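Local coordinates for protein D-alanyl-D-alanine carboxypeptidase (Streptococcus pneumoniae R6, PDB 1XP4) that probably removes the C-terminal D-alanine from cell-wall precursor peptides as a serine carboxypeptidase, which would limit peptidoglycan cross-linking, at residues A13-I18 and N252-D257; K44-Y49 and A129-W134; T279-V284 and L315-G320. One frame throughout, in Å; residues are numbered along the deposited sequence.

Contact 2 is the buried one: two helices of the catalytic domain meet through aliphatic and aromatic side chains, about 11 Å from the centre of the chain. Contacts 1 and 3 lie further out, are partly buried, and are held mainly by backbone hydrogen bonds. In contact 1 these lie at the end of the paired strands 17-21 and 244-253 of the five-stranded catalytic sheet; in contact 3 they join two strands of the C-terminal domain. Contacts 1 and 2 share that catalytic domain, contact 2 nested within the loop closed by contact 1. Charged groups lie at the outer side of contacts 1 and 3, whereas Lys130 in contact 2, salt-bridged to Glu53, borders an aromatic pair.

Contact 1: A13-I18 and N252-D257; sequences AAKHAI and NADHQD
Ala14 and Ala253 face each other across a single backbone bridge, their CA atoms 3.8 Å apart, with one hydrogen bond on each flank. Asp254 N donates to Ala13 O at 2.7 Å in a nearly straight bond (170°), and Lys15 N donates to Asn252 O at 2.9 Å. The main chains are closest here, and the isolated bridge lies just past the paired strands 17-21 and 244-253, next to the backbone bond of His16 with Leu251. Ala14 is buried, and its CB also rests on Val250. Lys15 and Asn252 belong to this close part through their first carbons: the two side chains run side by side in the same direction, CB to CB at 3.5 Å, with Lys15 CG on the same Asn252 CB. Toward solvent the contact is looser. The carboxylate of Asp254, with CG beside its own backbone N (chi1 -62°), turns back over the carbonyl of Ala13. Lys15 NZ remains 4.5 Å from Asp254 OD1, too far for a salt bridge. The chemistry thus implies that main-chain bonds fix this end of the catalytic sheet, while the lysine and the aspartate probably add only a weak attraction.

Contact 2: K44-Y49 and A129-W134; sequences KLITVY and AKLLEW
Tyr49 receives the edge of the Trp134 indole on one face of its ring, a T-shaped pair with centroids 4.7 Å apart and planes at 82°. The tyrosine can be followed outward. Its CB lies 4.1 Å from Trp134 CH2, and CG is nearer the same atom at 3.6 Å. With CG anti to the backbone N (chi1 -171°), the ring swings toward helix 120-133 and sets its centre under Trp134 CZ2. CD2 and CE2 both meet that carbon, CE2 at 3.3 Å, and CD1 and CE1 lie against it from the other side of the ring. CE2 also marks the ring edge, where Lys130 NZ comes to 3.9 Å near the ring plane. CZ still lies beneath CZ2, and OH is the far end, 4.1 Å from it. Tyr184 makes a second edge-to-face pair with Tyr49.

The helix bearing this tyrosine, 44-57, begins with Lys44, the lysine of the SxxK motif of penicillin-binding proteins and serine beta-lactamases and the predicted proton acceptor. Lys44 points elsewhere, its NZ hydrogen-bonded to Ser41 OG and Asn106 OD1, while Ile46 and Tyr49 face helix 120-133.

One turn back from Tyr49, Ile46 crosses Leu131 at about a right angle, CD1 against CD2 at 4.1 Å, and its CG2 reaches obliquely toward Trp134 CZ3. Lys130, bent at chi2 and chi3, lays CD over a face of the indole, offset toward the rim. Its ammonium forms a salt bridge with Glu53 of helix 44-57 and a weak one, 3.3 Å from NZ, with Glu133 OE1.

Contact 3: T279-V284 and L315-G320; sequences TLRKIV and LIERVG
Ile283 and Leu315 cross at about a right angle, CD1 of the isoleucine set against CD1 of the leucine at 3.5 Å. Ile283 holds CG1 between its backbone N and carbonyl carbon (chi1 59°); this sends CG1 and CD1 onto Leu315, while CG2, the other branch, touches Leu315 CD1 too. Next to them on the ribbon, Arg281 and Glu317 share a face of the sheet with Thr279 and Leu315. The arginine is extended from CG to NE and slants across the glutamate, the guanidinium and carboxylate planes 34° apart. Glu317 OE1 lies beside the aliphatic Arg281 CD at 3.4 Å, while OE2 approaches the guanidinium at its edge, in plane, only as a long salt bridge to NH1 of 4.0 Å.

These side chains stand on an antiparallel two-stranded ribbon, 278-284 with 313-318, in the C-terminal domain of the PBP5 family. Thr279 with Glu317 and Arg281 with Leu315 are hydrogen-bonded pairs; Thr279 N to Glu317 O measures 2.9 Å, and Leu315 N to Arg281 O 3.2 Å. Leu280 and Ile316 form the non-hydrogen-bonded pair between them. At the end of strand 278-284, Ile283 and Val284 both face Ile313 in a classic beta bulge.

On the other face Leu280 CD2 meets Ile316 CG1 at 4.1 Å, and Ile316 also rests on Lys26 and Leu28 of strand 26-31, at the edge of the catalytic domain's sheet. Thr279 and Val319 cross at about a right angle, Thr279 CG2 to Val319 CG1 3.7 Å, and Arg318 NH1 makes a salt bridge with Asp355 OD1.

Contact 1: A13-I18 and N252-D257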
ATOM      1  N   ALA A  13     -20.935   0.666  -3.106  1.00 18.88           N
ATOM      2  CA  ALA A  13     -21.788   0.342  -1.970  1.00 18.17           C
ATOM      3  C   ALA A  13     -20.967   0.290  -0.683  1.00 18.87           C
ATOM      4  O   ALA A  13     -20.911  -0.737   0.008  1.00 20.88           O
ATOM      5  CB  ALA A  13     -22.484  -0.986  -2.214  1.00 14.55           C
ATOM      6  N   ALA A  14     -20.326   1.412  -0.380  1.00 18.41           N
ATOM      7  CA  ALA A  14     -19.494   1.551   0.811  1.00 20.77           C
ATOM      8  C   ALA A  14     -19.561   3.021   1.198  1.00 21.39           C
ATOM      9  O   ALA A  14     -19.774   3.873   0.335  1.00 21.97           O
ATOM     10  CB  ALA A  14     -18.058   1.150   0.497  1.00 18.63           C
ATOM     11  N   LYS A  15     -19.389   3.327   2.480  1.00 20.21           N
ATOM     12  CA  LYS A  15     -19.462   4.713   2.921  1.00 19.78           C
ATOM     13  C   LYS A  15     -18.268   5.535   2.476  1.00 18.49           C
ATOM     14  O   LYS A  15     -18.410   6.719   2.185  1.00 20.04           O
ATOM     15  CB  LYS A  15     -19.587   4.795   4.443  1.00 22.21           C
ATOM     16  CG  LYS A  15     -20.855   4.178   4.981  1.00 27.29           C
ATOM     17  CD  LYS A  15     -21.226   4.745   6.344  1.00 29.95           C
ATOM     18  CE  LYS A  15     -22.477   4.057   6.899  1.00 32.52           C
ATOM     19  NZ  LYS A  15     -23.630   4.120   5.948  1.00 32.52           N
ATOM     20  N   HIS A  16     -17.098   4.906   2.411  1.00 15.20           N
ATOM     21  CA  HIS A  16     -15.878   5.611   2.029  1.00 15.12           C
ATOM     22  C   HIS A  16     -14.995   4.731   1.185  1.00 14.93           C
ATOM     23  O   HIS A  16     -14.869   3.538   1.453  1.00 16.19           O
ATOM     24  CB  HIS A  16     -15.088   6.005   3.270  1.00 15.42           C
ATOM     25  CG  HIS A  16     -15.900   6.734   4.287  1.00 19.57           C
ATOM     26  ND1 HIS A  16     -16.175   8.081   4.191  1.00 20.98           N
ATOM     27  CD2 HIS A  16     -16.539   6.294   5.397  1.00 18.30           C
ATOM     28  CE1 HIS A  16     -16.948   8.440   5.200  1.00 22.16           C
ATOM     29  NE2 HIS A  16     -17.185   7.375   5.946  1.00 22.12           N
ATOM     30  N   ALA A  17     -14.353   5.318   0.182  1.00 14.03           N
ATOM     31  CA  ALA A  17     -13.477   4.535  -0.669  1.00 13.81           C
ATOM     32  C   ALA A  17     -12.631   5.397  -1.587  1.00 13.82           C
ATOM     33  O   ALA A  17     -12.981   6.541  -1.882  1.00 15.14           O
ATOM     34  CB  ALA A  17     -14.306   3.549  -1.497  1.00 12.10           C
ATOM     35  N   ILE A  18     -11.509   4.835  -2.024  1.00 11.81           N
ATOM     36  CA  ILE A  18     -10.614   5.514  -2.949  1.00 13.07           C
ATOM     37  C   ILE A  18      -9.792   4.445  -3.648  1.00 14.05           C
ATOM     38  O   ILE A  18      -9.461   3.416  -3.058  1.00 15.61           O
ATOM     39  CB  ILE A  18      -9.647   6.489  -2.237  1.00 14.08           C
ATOM     40  CG1 ILE A  18      -8.934   7.358  -3.279  1.00 11.71           C
ATOM     41  CG2 ILE A  18      -8.612   5.709  -1.425  1.00 13.24           C
ATOM     42  CD1 ILE A  18      -8.083   8.468  -2.691  1.00 10.25           C
ATOM     43  N   ASN A 252     -16.483   1.280   4.260  1.00 17.55           N
ATOM     44  CA  ASN A 252     -17.504   0.789   5.127  1.00 15.60           C
ATOM     45  C   ASN A 252     -18.612   0.196   4.288  1.00 13.08           C
ATOM     46  O   ASN A 252     -19.569   0.860   3.905  1.00 14.38           O
ATOM     47  CB  ASN A 252     -18.049   1.956   5.900  1.00 15.74           C
ATOM     48  CG  ASN A 252     -18.711   1.395   7.118  1.00 16.32           C
ATOM     49  OD1 ASN A 252     -18.746   2.030   8.185  1.00 16.22           O
ATOM     50  ND2 ASN A 252     -19.156   0.149   6.999  1.00 18.07           N
ATOM     51  N   ALA A 253     -18.426  -1.098   3.883  1.00 12.72           N
ATOM     52  CA  ALA A 253     -19.199  -1.633   2.806  1.00 11.87           C
ATOM     53  C   ALA A 253     -20.569  -1.827   3.318  1.00 11.39           C
ATOM     54  O   ALA A 253     -20.754  -2.218   4.446  1.00 11.77           O
ATOM     55  CB  ALA A 253     -18.624  -2.967   2.356  1.00 11.00           C
ATOM     56  N   ASP A 254     -21.542  -1.520   2.477  1.00 20.00           N
ATOM     57  CA  ASP A 254     -22.830  -1.590   3.115  1.00 20.00           C
ATOM     58  C   ASP A 254     -23.104  -3.016   3.388  1.00 20.00           C
ATOM     59  O   ASP A 254     -22.712  -3.906   2.642  1.00 20.00           O
ATOM     60  CB  ASP A 254     -23.933  -1.010   2.220  1.00 20.00           C
ATOM     61  CG  ASP A 254     -23.666   0.459   1.945  1.00 20.00           C
ATOM     62  OD1 ASP A 254     -22.964   1.070   2.740  1.00 20.00           O
ATOM     63  OD2 ASP A 254     -24.059   0.937   0.896  1.00 20.00           O
ATOM     64  N   HIS A 255     -23.743  -3.244   4.525  1.00 20.00           N
ATOM     65  CA  HIS A 255     -23.859  -4.606   4.928  1.00 20.00           C
ATOM     66  C   HIS A 255     -25.015  -5.215   4.143  1.00 20.00           C
ATOM     67  O   HIS A 255     -26.110  -4.689   4.063  1.00 20.00           O
ATOM     68  CB  HIS A 255     -24.103  -4.632   6.441  1.00 20.00           C
ATOM     69  CG  HIS A 255     -24.516  -6.016   6.876  1.00 20.00           C
ATOM     70  ND1 HIS A 255     -23.626  -6.969   7.215  1.00 20.00           N
ATOM     71  CD2 HIS A 255     -25.798  -6.571   6.926  1.00 20.00           C
ATOM     72  CE1 HIS A 255     -24.361  -8.044   7.541  1.00 20.00           C
ATOM     73  NE2 HIS A 255     -25.665  -7.833   7.385  1.00 20.00           N
ATOM     74  N   GLN A 256     -24.681  -6.298   3.429  1.00 14.44           N
ATOM     75  CA  GLN A 256     -25.695  -7.051   2.699  1.00 16.06           C
ATOM     76  C   GLN A 256     -25.919  -8.398   3.401  1.00 19.76           C
ATOM     77  O   GLN A 256     -25.042  -9.103   3.839  1.00 22.95           O
ATOM     78  CB  GLN A 256     -25.193  -7.283   1.272  1.00 14.57           C
ATOM     79  CG  GLN A 256     -24.893  -5.980   0.524  1.00 10.20           C
ATOM     80  CD  GLN A 256     -26.143  -5.147   0.329  1.00  9.60           C
ATOM     81  OE1 GLN A 256     -27.207  -5.594  -0.065  1.00 11.55           O
ATOM     82  NE2 GLN A 256     -25.929  -3.835   0.509  1.00 11.83           N
ATOM     83  N   ASP A 257     -27.202  -8.679   3.598  1.00 21.50           N
ATOM     84  CA  ASP A 257     -27.566  -9.833   4.399  1.00 21.20           C
ATOM     85  C   ASP A 257     -27.250 -11.146   3.700  1.00 21.02           C
ATOM     86  O   ASP A 257     -26.827 -12.105   4.341  1.00 22.51           O
ATOM     87  CB  ASP A 257     -29.046  -9.801   4.766  1.00 19.90           C
ATOM     88  CG  ASP A 257     -29.445 -10.986   5.620  1.00 22.16           C
ATOM     89  OD1 ASP A 257     -28.986 -11.050   6.785  1.00 24.42           O
ATOM     90  OD2 ASP A 257     -30.196 -11.858   5.130  1.00 19.26           O
TER

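Contact 2: K44-Y49 and A129-W134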
ATOM      1  N   LYS A  44      -2.934  -2.840  10.876  1.00 14.18           N
ATOM      2  CA  LYS A  44      -1.749  -3.679  10.822  1.00 13.19           C
ATOM      3  C   LYS A  44      -0.795  -3.400   9.653  1.00 14.10           C
ATOM      4  O   LYS A  44       0.312  -3.933   9.616  1.00 17.11           O
ATOM      5  CB  LYS A  44      -2.174  -5.146  10.826  1.00 11.07           C
ATOM      6  CG  LYS A  44      -2.949  -5.545  12.077  1.00 10.16           C
ATOM      7  CD  LYS A  44      -3.307  -7.023  12.068  1.00 14.91           C
ATOM      8  CE  LYS A  44      -3.922  -7.476  13.393  1.00 15.35           C
ATOM      9  NZ  LYS A  44      -5.286  -6.922  13.621  1.00 12.38           N
ATOM     10  N   LEU A  45      -1.207  -2.568   8.703  1.00 12.66           N
ATOM     11  CA  LEU A  45      -0.335  -2.255   7.585  1.00 12.02           C
ATOM     12  C   LEU A  45       0.729  -1.289   8.068  1.00 15.35           C
ATOM     13  O   LEU A  45       1.920  -1.427   7.752  1.00 16.49           O
ATOM     14  CB  LEU A  45      -1.121  -1.623   6.441  1.00 11.68           C
ATOM     15  CG  LEU A  45      -2.150  -2.515   5.744  1.00 12.50           C
ATOM     16  CD1 LEU A  45      -2.781  -1.741   4.596  1.00  7.14           C
ATOM     17  CD2 LEU A  45      -1.480  -3.793   5.234  1.00  8.70           C
ATOM     18  N   ILE A  46       0.304  -0.295   8.836  1.00 15.58           N
ATOM     19  CA  ILE A  46       1.258   0.665   9.351  1.00 14.58           C
ATOM     20  C   ILE A  46       2.217  -0.132  10.230  1.00 15.68           C
ATOM     21  O   ILE A  46       3.431   0.044  10.161  1.00 16.52           O
ATOM     22  CB  ILE A  46       0.563   1.752  10.185  1.00 14.01           C
ATOM     23  CG1 ILE A  46      -0.659   2.291   9.432  1.00 12.07           C
ATOM     24  CG2 ILE A  46       1.540   2.889  10.449  1.00 11.76           C
ATOM     25  CD1 ILE A  46      -1.560   3.174  10.272  1.00  6.54           C
ATOM     26  N   THR A  47       1.659  -1.034  11.033  1.00 17.22           N
ATOM     27  CA  THR A  47       2.446  -1.884  11.930  1.00 16.65           C
ATOM     28  C   THR A  47       3.515  -2.659  11.178  1.00 16.64           C
ATOM     29  O   THR A  47       4.701  -2.612  11.512  1.00 16.97           O
ATOM     30  CB  THR A  47       1.549  -2.907  12.658  1.00 16.72           C
ATOM     31  OG1 THR A  47       0.632  -2.216  13.520  1.00 19.18           O
ATOM     32  CG2 THR A  47       2.395  -3.866  13.479  1.00 10.44           C
ATOM     33  N   VAL A  48       3.071  -3.373  10.156  1.00 16.35           N
ATOM     34  CA  VAL A  48       3.941  -4.189   9.327  1.00 18.09           C
ATOM     35  C   VAL A  48       5.040  -3.386   8.620  1.00 19.57           C
ATOM     36  O   VAL A  48       6.103  -3.933   8.301  1.00 19.54           O
ATOM     37  CB  VAL A  48       3.075  -4.976   8.306  1.00 18.28           C
ATOM     38  CG1 VAL A  48       3.879  -5.344   7.083  1.00 20.86           C
ATOM     39  CG2 VAL A  48       2.527  -6.238   8.970  1.00 17.94           C
ATOM     40  N   TYR A  49       4.798  -2.095   8.382  1.00 19.79           N
ATOM     41  CA  TYR A  49       5.798  -1.254   7.726  1.00 16.52           C
ATOM     42  C   TYR A  49       6.976  -1.030   8.654  1.00 16.34           C
ATOM     43  O   TYR A  49       8.119  -0.997   8.217  1.00 18.79           O
ATOM     44  CB  TYR A  49       5.232   0.111   7.349  1.00 15.87           C
ATOM     45  CG  TYR A  49       6.166   0.921   6.476  1.00 15.99           C
ATOM     46  CD1 TYR A  49       6.154   0.771   5.087  1.00 18.33           C
ATOM     47  CD2 TYR A  49       7.070   1.828   7.032  1.00 17.47           C
ATOM     48  CE1 TYR A  49       7.012   1.510   4.267  1.00 19.16           C
ATOM     49  CE2 TYR A  49       7.939   2.574   6.220  1.00 19.50           C
ATOM     50  CZ  TYR A  49       7.901   2.411   4.838  1.00 19.93           C
ATOM     51  OH  TYR A  49       8.725   3.154   4.019  1.00 18.77           O
ATOM     52  N   ALA A 129       4.699   8.864  14.373  1.00 12.26           N
ATOM     53  CA  ALA A 129       5.770   9.616  13.749  1.00 14.09           C
ATOM     54  C   ALA A 129       5.850   9.290  12.277  1.00 16.97           C
ATOM     55  O   ALA A 129       5.942  10.191  11.438  1.00 18.93           O
ATOM     56  CB  ALA A 129       7.087   9.304  14.423  1.00 11.35           C
ATOM     57  N   LYS A 130       5.815   7.996  11.968  1.00 18.78           N
ATOM     58  CA  LYS A 130       5.886   7.527  10.591  1.00 18.80           C
ATOM     59  C   LYS A 130       4.777   8.148   9.742  1.00 20.04           C
ATOM     60  O   LYS A 130       5.016   8.582   8.616  1.00 21.67           O
ATOM     61  CB  LYS A 130       5.782   6.002  10.555  1.00 19.96           C
ATOM     62  CG  LYS A 130       5.844   5.408   9.160  1.00 23.56           C
ATOM     63  CD  LYS A 130       7.112   5.824   8.410  1.00 28.08           C
ATOM     64  CE  LYS A 130       8.383   5.223   9.012  1.00 28.87           C
ATOM     65  NZ  LYS A 130       9.584   5.494   8.157  1.00 29.40           N
ATOM     66  N   LEU A 131       3.561   8.193  10.272  1.00 20.42           N
ATOM     67  CA  LEU A 131       2.471   8.782   9.517  1.00 20.16           C
ATOM     68  C   LEU A 131       2.763  10.254   9.217  1.00 20.70           C
ATOM     69  O   LEU A 131       2.482  10.734   8.118  1.00 21.80           O
ATOM     70  CB  LEU A 131       1.144   8.641  10.276  1.00 19.55           C
ATOM     71  CG  LEU A 131       0.544   7.232  10.407  1.00 17.33           C
ATOM     72  CD1 LEU A 131      -0.811   7.323  11.093  1.00 15.97           C
ATOM     73  CD2 LEU A 131       0.377   6.594   9.043  1.00 14.99           C
ATOM     74  N   LEU A 132       3.331  10.970  10.183  1.00 20.71           N
ATOM     75  CA  LEU A 132       3.639  12.383   9.980  1.00 20.64           C
ATOM     76  C   LEU A 132       4.684  12.561   8.892  1.00 21.53           C
ATOM     77  O   LEU A 132       4.682  13.562   8.183  1.00 24.22           O
ATOM     78  CB  LEU A 132       4.125  13.020  11.280  1.00 21.42           C
ATOM     79  CG  LEU A 132       3.034  13.214  12.332  1.00 23.24           C
ATOM     80  CD1 LEU A 132       3.629  13.783  13.605  1.00 23.85           C
ATOM     81  CD2 LEU A 132       1.963  14.139  11.777  1.00 20.85           C
ATOM     82  N   GLU A 133       5.584  11.591   8.775  1.00 21.40           N
ATOM     83  CA  GLU A 133       6.616  11.618   7.749  1.00 21.45           C
ATOM     84  C   GLU A 133       5.936  11.567   6.388  1.00 21.42           C
ATOM     85  O   GLU A 133       6.267  12.317   5.474  1.00 23.10           O
ATOM     86  CB  GLU A 133       7.508  10.392   7.864  1.00 22.46           C
ATOM     87  CG  GLU A 133       8.835  10.615   8.507  1.00 26.96           C
ATOM     88  CD  GLU A 133       9.664   9.354   8.481  1.00 31.55           C
ATOM     89  OE1 GLU A 133       9.768   8.739   7.397  1.00 31.47           O
ATOM     90  OE2 GLU A 133      10.210   8.976   9.540  1.00 36.51           O
ATOM     91  N   TRP A 134       4.982  10.654   6.272  1.00 20.87           N
ATOM     92  CA  TRP A 134       4.245  10.459   5.043  1.00 18.69           C
ATOM     93  C   TRP A 134       3.276  11.588   4.707  1.00 18.07           C
ATOM     94  O   TRP A 134       2.585  11.536   3.693  1.00 21.39           O
ATOM     95  CB  TRP A 134       3.500   9.128   5.111  1.00 20.95           C
ATOM     96  CG  TRP A 134       4.412   7.928   5.169  1.00 24.03           C
ATOM     97  CD1 TRP A 134       5.669   7.829   4.640  1.00 24.54           C
ATOM     98  CD2 TRP A 134       4.096   6.633   5.699  1.00 26.02           C
ATOM     99  NE1 TRP A 134       6.153   6.553   4.798  1.00 25.94           N
ATOM    100  CE2 TRP A 134       5.210   5.795   5.437  1.00 28.28           C
ATOM    101  CE3 TRP A 134       2.980   6.090   6.348  1.00 22.98           C
ATOM    102  CZ2 TRP A 134       5.240   4.447   5.823  1.00 27.50           C
ATOM    103  CZ3 TRP A 134       3.010   4.752   6.729  1.00 25.08           C
ATOM    104  CH2 TRP A 134       4.131   3.944   6.459  1.00 26.62           C
TER

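Contact 3: T279-V284 and L315-G320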
ATOM      1  N   THR A 279      -7.097   3.071 -18.974  1.00 23.71           N
ATOM      2  CA  THR A 279      -6.225   2.108 -19.623  1.00 26.49           C
ATOM      3  C   THR A 279      -4.802   2.651 -19.666  1.00 26.38           C
ATOM      4  O   THR A 279      -4.580   3.829 -19.426  1.00 26.46           O
ATOM      5  CB  THR A 279      -6.704   1.837 -21.056  1.00 27.09           C
ATOM      6  OG1 THR A 279      -5.738   1.041 -21.739  1.00 31.78           O
ATOM      7  CG2 THR A 279      -6.884   3.141 -21.812  1.00 30.53           C
ATOM      8  N   LEU A 280      -3.840   1.785 -19.955  1.00 29.11           N
ATOM      9  CA  LEU A 280      -2.445   2.199 -20.047  1.00 32.92           C
ATOM     10  C   LEU A 280      -2.040   2.251 -21.512  1.00 36.81           C
ATOM     11  O   LEU A 280      -1.875   1.206 -22.141  1.00 38.24           O
ATOM     12  CB  LEU A 280      -1.521   1.211 -19.323  1.00 30.47           C
ATOM     13  CG  LEU A 280      -1.545   1.081 -17.800  1.00 28.95           C
ATOM     14  CD1 LEU A 280      -0.538   0.021 -17.388  1.00 25.38           C
ATOM     15  CD2 LEU A 280      -1.214   2.423 -17.141  1.00 29.57           C
ATOM     16  N   ARG A 281      -1.895   3.454 -22.061  1.00 40.57           N
ATOM     17  CA  ARG A 281      -1.485   3.590 -23.450  1.00 43.63           C
ATOM     18  C   ARG A 281       0.026   3.792 -23.451  1.00 42.93           C
ATOM     19  O   ARG A 281       0.538   4.632 -22.715  1.00 44.13           O
ATOM     20  CB  ARG A 281      -2.179   4.787 -24.106  1.00 49.29           C
ATOM     21  CG  ARG A 281      -1.960   4.850 -25.614  1.00 61.33           C
ATOM     22  CD  ARG A 281      -2.706   6.000 -26.294  1.00 67.17           C
ATOM     23  NE  ARG A 281      -2.511   5.967 -27.746  1.00 73.53           N
ATOM     24  CZ  ARG A 281      -2.969   6.889 -28.590  1.00 76.33           C
ATOM     25  NH1 ARG A 281      -3.656   7.929 -28.130  1.00 78.16           N
ATOM     26  NH2 ARG A 281      -2.736   6.776 -29.896  1.00 76.73           N
ATOM     27  N   LYS A 282       0.741   3.006 -24.254  1.00 41.58           N
ATOM     28  CA  LYS A 282       2.195   3.127 -24.326  1.00 38.93           C
ATOM     29  C   LYS A 282       2.536   4.333 -25.191  1.00 37.48           C
ATOM     30  O   LYS A 282       2.098   4.424 -26.337  1.00 35.47           O
ATOM     31  CB  LYS A 282       2.810   1.852 -24.920  1.00 40.40           C
ATOM     32  CG  LYS A 282       4.339   1.803 -24.879  1.00 42.01           C
ATOM     33  CD  LYS A 282       4.877   0.385 -25.073  1.00 41.64           C
ATOM     34  CE  LYS A 282       4.452  -0.212 -26.409  1.00 44.39           C
ATOM     35  NZ  LYS A 282       4.882  -1.631 -26.558  1.00 43.15           N
ATOM     36  N   ILE A 283       3.310   5.262 -24.632  1.00 35.98           N
ATOM     37  CA  ILE A 283       3.690   6.472 -25.353  1.00 34.52           C
ATOM     38  C   ILE A 283       5.109   6.443 -25.906  1.00 35.83           C
ATOM     39  O   ILE A 283       5.371   6.998 -26.970  1.00 37.53           O
ATOM     40  CB  ILE A 283       3.544   7.736 -24.470  1.00 31.28           C
ATOM     41  CG1 ILE A 283       4.410   7.609 -23.214  1.00 28.88           C
ATOM     42  CG2 ILE A 283       2.082   7.954 -24.127  1.00 29.42           C
ATOM     43  CD1 ILE A 283       4.504   8.888 -22.398  1.00 24.28           C
ATOM     44  N   VAL A 284       6.025   5.816 -25.177  1.00 36.38           N
ATOM     45  CA  VAL A 284       7.407   5.724 -25.627  1.00 37.41           C
ATOM     46  C   VAL A 284       7.874   4.283 -25.528  1.00 38.62           C
ATOM     47  O   VAL A 284       7.574   3.577 -24.565  1.00 40.00           O
ATOM     48  CB  VAL A 284       8.352   6.630 -24.796  1.00 36.53           C
ATOM     49  CG1 VAL A 284       9.769   6.575 -25.362  1.00 33.70           C
ATOM     50  CG2 VAL A 284       7.844   8.056 -24.810  1.00 36.69           C
ATOM     51  N   LEU A 315       1.194   5.432 -19.650  1.00 32.74           N
ATOM     52  CA  LEU A 315       0.490   6.467 -18.897  1.00 29.56           C
ATOM     53  C   LEU A 315      -0.959   6.045 -18.739  1.00 29.00           C
ATOM     54  O   LEU A 315      -1.494   5.323 -19.581  1.00 27.49           O
ATOM     55  CB  LEU A 315       0.513   7.797 -19.643  1.00 27.45           C
ATOM     56  CG  LEU A 315       1.841   8.447 -20.009  1.00 25.72           C
ATOM     57  CD1 LEU A 315       1.529   9.724 -20.714  1.00 21.39           C
ATOM     58  CD2 LEU A 315       2.684   8.718 -18.783  1.00 25.19           C
ATOM     59  N   ILE A 316      -1.590   6.492 -17.659  1.00 28.28           N
ATOM     60  CA  ILE A 316      -2.990   6.177 -17.441  1.00 28.26           C
ATOM     61  C   ILE A 316      -3.773   7.127 -18.340  1.00 30.63           C
ATOM     62  O   ILE A 316      -3.466   8.313 -18.398  1.00 32.79           O
ATOM     63  CB  ILE A 316      -3.414   6.427 -15.987  1.00 25.13           C
ATOM     64  CG1 ILE A 316      -2.462   5.724 -15.034  1.00 23.08           C
ATOM     65  CG2 ILE A 316      -4.823   5.893 -15.762  1.00 24.59           C
ATOM     66  CD1 ILE A 316      -2.900   5.831 -13.602  1.00 23.82           C
ATOM     67  N   GLU A 317      -4.771   6.611 -19.047  1.00 33.15           N
ATOM     68  CA  GLU A 317      -5.577   7.443 -19.932  1.00 35.91           C
ATOM     69  C   GLU A 317      -7.043   7.027 -19.850  1.00 37.01           C
ATOM     70  O   GLU A 317      -7.369   5.840 -19.930  1.00 38.01           O
ATOM     71  CB  GLU A 317      -5.078   7.317 -21.379  1.00 38.98           C
ATOM     72  CG  GLU A 317      -5.813   8.199 -22.391  1.00 46.67           C
ATOM     73  CD  GLU A 317      -5.340   7.973 -23.827  1.00 50.99           C
ATOM     74  OE1 GLU A 317      -5.235   6.795 -24.237  1.00 54.41           O
ATOM     75  OE2 GLU A 317      -5.087   8.966 -24.549  1.00 51.65           O
ATOM     76  N   ARG A 318      -7.925   8.003 -19.667  1.00 36.48           N
ATOM     77  CA  ARG A 318      -9.314   7.751 -19.888  1.00 35.92           C
ATOM     78  C   ARG A 318      -9.555   7.308 -21.348  1.00 37.50           C
ATOM     79  O   ARG A 318      -8.801   7.611 -22.268  1.00 36.53           O
ATOM     80  CB  ARG A 318     -10.071   9.007 -19.519  1.00 34.16           C
ATOM     81  CG  ARG A 318     -11.135   8.767 -18.456  1.00 31.28           C
ATOM     82  CD  ARG A 318     -11.934  10.036 -18.162  1.00 28.51           C
ATOM     83  NE  ARG A 318     -12.774   9.836 -16.995  1.00 25.23           N
ATOM     84  CZ  ARG A 318     -12.304  10.322 -15.845  1.00 24.78           C
ATOM     85  NH1 ARG A 318     -11.164  10.959 -15.817  1.00 22.66           N
ATOM     86  NH2 ARG A 318     -13.020  10.201 -14.734  1.00 26.90           N
ATOM     87  N   VAL A 319     -10.544   6.434 -21.552  1.00 41.39           N
ATOM     88  CA  VAL A 319     -10.787   5.951 -22.908  1.00 44.49           C
ATOM     89  C   VAL A 319     -11.934   6.708 -23.593  1.00 47.95           C
ATOM     90  O   VAL A 319     -13.036   6.788 -23.082  1.00 48.16           O
ATOM     91  CB  VAL A 319     -11.185   4.451 -22.852  1.00 41.68           C
ATOM     92  CG1 VAL A 319     -10.540   3.725 -21.677  1.00 40.38           C
ATOM     93  CG2 VAL A 319     -12.683   4.243 -22.784  1.00 38.83           C
ATOM     94  N   GLY A 320     -11.599   7.318 -24.769  1.00 52.92           N
ATOM     95  CA  GLY A 320     -12.705   8.113 -25.333  1.00 59.83           C
ATOM     96  C   GLY A 320     -12.448   9.634 -25.411  1.00 64.68           C
ATOM     97  O   GLY A 320     -13.159  10.416 -26.021  1.00 65.87           O
TER